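Local coordinates for protein 3-hexulose-6-phosphate synthase (Mycobacterium gastri, PDB 3AJX) that is a TIM-barrel enzyme of the orotidine 5'-phosphate decarboxylase / HUMPS family that binds a magnesium ion, at residues Pro160-Lys168 and Ala178-Ala188. The protein carries 1 engineered substitution. Sequence-based numbering, arbitrary orientation.
Sequences PFSVAGGVK and AGAEVAVAGGA. With SO4 (sulfate ion), chain G.
Val167 CB packs on Val184 O at 3.4 Å and Val167 O meets Ala188 CB where the two segments converge on a sulfate ion, probably from the crystallisation liquor, held by backbone N-H groups of both. Gly187 N reaches sulfate O1 in a nearly straight bond (178°), Gly186 N binds O3, and Gly166 N donates to O2; Gln140 adds its side-chain amide. One water accepts from Gly165 N and Val167 N and donates to Val184 O (2.6 Å) and sulfate O3, tying the loop after strand 161-164 and strand 182-185 to the anion. These parallel strands, seventh and eighth of the TIM barrel and joined by helix 172-177 in a beta-alpha-beta unit, pair through Val163, whose N donates to Val182 O and whose O accepts from Val184 N (2.9 Å). Ala164 CB touches Val184 CB at 3.8 Å. At the strands' N-terminal ends Phe161 O takes Glu181 N at 2.7 Å. Phe161 CG stands between backbone N and carbonyl carbon (chi1 71°), bringing the ring end to residues 178-180: Ala180 CA sits over one face in a CH-pi contact, and Ala178 O meets the edge in plane. Main-chain donors at the start of helix 187-190, where Gly186 is the N-cap, suit an anion, consistent with the phosphate-binding site at the C-terminal end of the strands in related barrels.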
# COMPACT_ATOMS: atom_id res chain seq x y z
N PRO A 160 10.53 -12.97 -15.93
CA PRO A 160 9.39 -12.45 -16.70
C PRO A 160 8.98 -11.11 -16.12
O PRO A 160 8.83 -10.98 -14.91
CB PRO A 160 8.32 -13.53 -16.50
CG PRO A 160 9.14 -14.79 -16.38
CD PRO A 160 10.28 -14.35 -15.48
N PHE A 161 8.79 -10.10 -16.98
CA PHE A 161 8.44 -8.78 -16.46
C PHE A 161 7.46 -7.97 -17.29
O PHE A 161 7.25 -8.22 -18.48
CB PHE A 161 9.70 -7.94 -16.26
CG PHE A 161 10.37 -7.50 -17.55
CD1 PHE A 161 11.15 -8.39 -18.29
CD2 PHE A 161 10.21 -6.20 -18.02
CE1 PHE A 161 11.77 -7.98 -19.47
CE2 PHE A 161 10.82 -5.78 -19.20
CZ PHE A 161 11.60 -6.67 -19.93
N SER A 162 6.86 -6.99 -16.63
CA SER A 162 5.93 -6.07 -17.27
C SER A 162 6.57 -4.70 -17.08
O SER A 162 7.44 -4.52 -16.23
CB SER A 162 4.56 -6.12 -16.59
OG SER A 162 4.64 -5.72 -15.23
N VAL A 163 6.15 -3.74 -17.90
CA VAL A 163 6.68 -2.39 -17.80
C VAL A 163 5.55 -1.39 -17.61
O VAL A 163 4.58 -1.39 -18.35
CB VAL A 163 7.47 -2.00 -19.08
CG1 VAL A 163 7.98 -0.57 -18.98
CG2 VAL A 163 8.64 -2.97 -19.28
N ALA A 164 5.69 -0.56 -16.57
CA ALA A 164 4.70 0.47 -16.26
C ALA A 164 5.48 1.75 -15.98
O ALA A 164 6.28 1.82 -15.04
CB ALA A 164 3.87 0.07 -15.04
N GLY A 165 5.27 2.76 -16.82
CA GLY A 165 5.97 4.02 -16.64
C GLY A 165 5.64 5.02 -17.73
O GLY A 165 6.54 5.51 -18.42
N GLY A 166 4.36 5.32 -17.89
CA GLY A 166 3.94 6.27 -18.90
C GLY A 166 4.08 5.74 -20.31
O GLY A 166 4.34 6.51 -21.25
N VAL A 167 3.91 4.43 -20.48
CA VAL A 167 4.01 3.81 -21.79
C VAL A 167 2.95 4.38 -22.73
O VAL A 167 1.80 4.59 -22.34
CB VAL A 167 3.83 2.28 -21.70
CG1 VAL A 167 3.88 1.66 -23.09
CG2 VAL A 167 4.93 1.68 -20.82
N LYS A 168 3.36 4.64 -23.97
CA LYS A 168 2.48 5.18 -25.00
C LYS A 168 2.78 4.43 -26.29
O LYS A 168 3.76 3.68 -26.36
CB LYS A 168 2.73 6.68 -25.19
CG LYS A 168 2.50 7.52 -23.94
CD LYS A 168 2.89 8.97 -24.17
CE LYS A 168 2.74 9.81 -22.90
NZ LYS A 168 3.60 9.32 -21.79
N ALA A 178 12.59 -5.02 -25.41
CA ALA A 178 13.30 -5.31 -24.16
C ALA A 178 12.93 -6.70 -23.65
O ALA A 178 13.58 -7.24 -22.75
CB ALA A 178 12.97 -4.25 -23.11
N GLY A 179 11.88 -7.28 -24.22
CA GLY A 179 11.45 -8.62 -23.83
C GLY A 179 10.32 -8.67 -22.82
O GLY A 179 10.06 -9.73 -22.23
N ALA A 180 9.64 -7.55 -22.62
CA ALA A 180 8.54 -7.49 -21.67
C ALA A 180 7.42 -8.47 -22.02
O ALA A 180 7.08 -8.64 -23.19
CB ALA A 180 7.98 -6.08 -21.59
N GLU A 181 6.85 -9.10 -21.00
CA GLU A 181 5.76 -10.05 -21.18
C GLU A 181 4.45 -9.27 -21.24
O GLU A 181 3.48 -9.69 -21.88
CB GLU A 181 5.72 -11.03 -20.01
CG GLU A 181 4.61 -12.07 -20.06
CD GLU A 181 4.74 -13.00 -21.25
OE1 GLU A 181 5.84 -13.09 -21.84
OE2 GLU A 181 3.74 -13.67 -21.59
N VAL A 182 4.45 -8.12 -20.57
CA VAL A 182 3.27 -7.26 -20.51
C VAL A 182 3.65 -5.78 -20.58
O VAL A 182 4.61 -5.35 -19.95
CB VAL A 182 2.50 -7.47 -19.17
CG1 VAL A 182 1.26 -6.59 -19.14
CG2 VAL A 182 2.13 -8.94 -19.00
N ALA A 183 2.90 -5.02 -21.36
CA ALA A 183 3.10 -3.58 -21.46
C ALA A 183 1.89 -3.00 -20.73
O ALA A 183 0.75 -3.33 -21.07
CB ALA A 183 3.11 -3.14 -22.92
N VAL A 184 2.13 -2.17 -19.72
CA VAL A 184 1.05 -1.56 -18.95
C VAL A 184 0.81 -0.13 -19.41
O VAL A 184 1.75 0.64 -19.56
CB VAL A 184 1.38 -1.53 -17.44
CG1 VAL A 184 0.21 -0.92 -16.67
CG2 VAL A 184 1.67 -2.93 -16.94
N ALA A 185 -0.45 0.21 -19.64
CA ALA A 185 -0.80 1.56 -20.06
C ALA A 185 -1.88 2.11 -19.13
O ALA A 185 -2.94 1.50 -18.96
CB ALA A 185 -1.30 1.55 -21.50
N GLY A 186 -1.60 3.25 -18.52
CA GLY A 186 -2.56 3.88 -17.62
C GLY A 186 -3.09 5.18 -18.19
O GLY A 186 -4.14 5.20 -18.84
N GLY A 187 -2.37 6.27 -17.95
CA GLY A 187 -2.79 7.58 -18.43
C GLY A 187 -3.03 7.66 -19.93
O GLY A 187 -3.88 8.41 -20.38
N ALA A 188 -2.26 6.89 -20.70
CA ALA A 188 -2.42 6.90 -22.15
C ALA A 188 -3.83 6.45 -22.52
O ALA A 188 -4.37 6.84 -23.57
CB ALA A 188 -1.39 5.98 -22.79
S SO4 G . 0.87 4.75 -16.40
O1 SO4 G . 0.16 6.05 -16.31
O2 SO4 G . 2.18 4.84 -15.74
O3 SO4 G . 1.06 4.41 -17.82
O4 SO4 G . 0.05 3.71 -15.75
O HOH W 1 9.52 -10.95 -19.83
O HOH W 2 3.00 2.59 -18.38
O HOH W 3 0.43 5.47 -20.06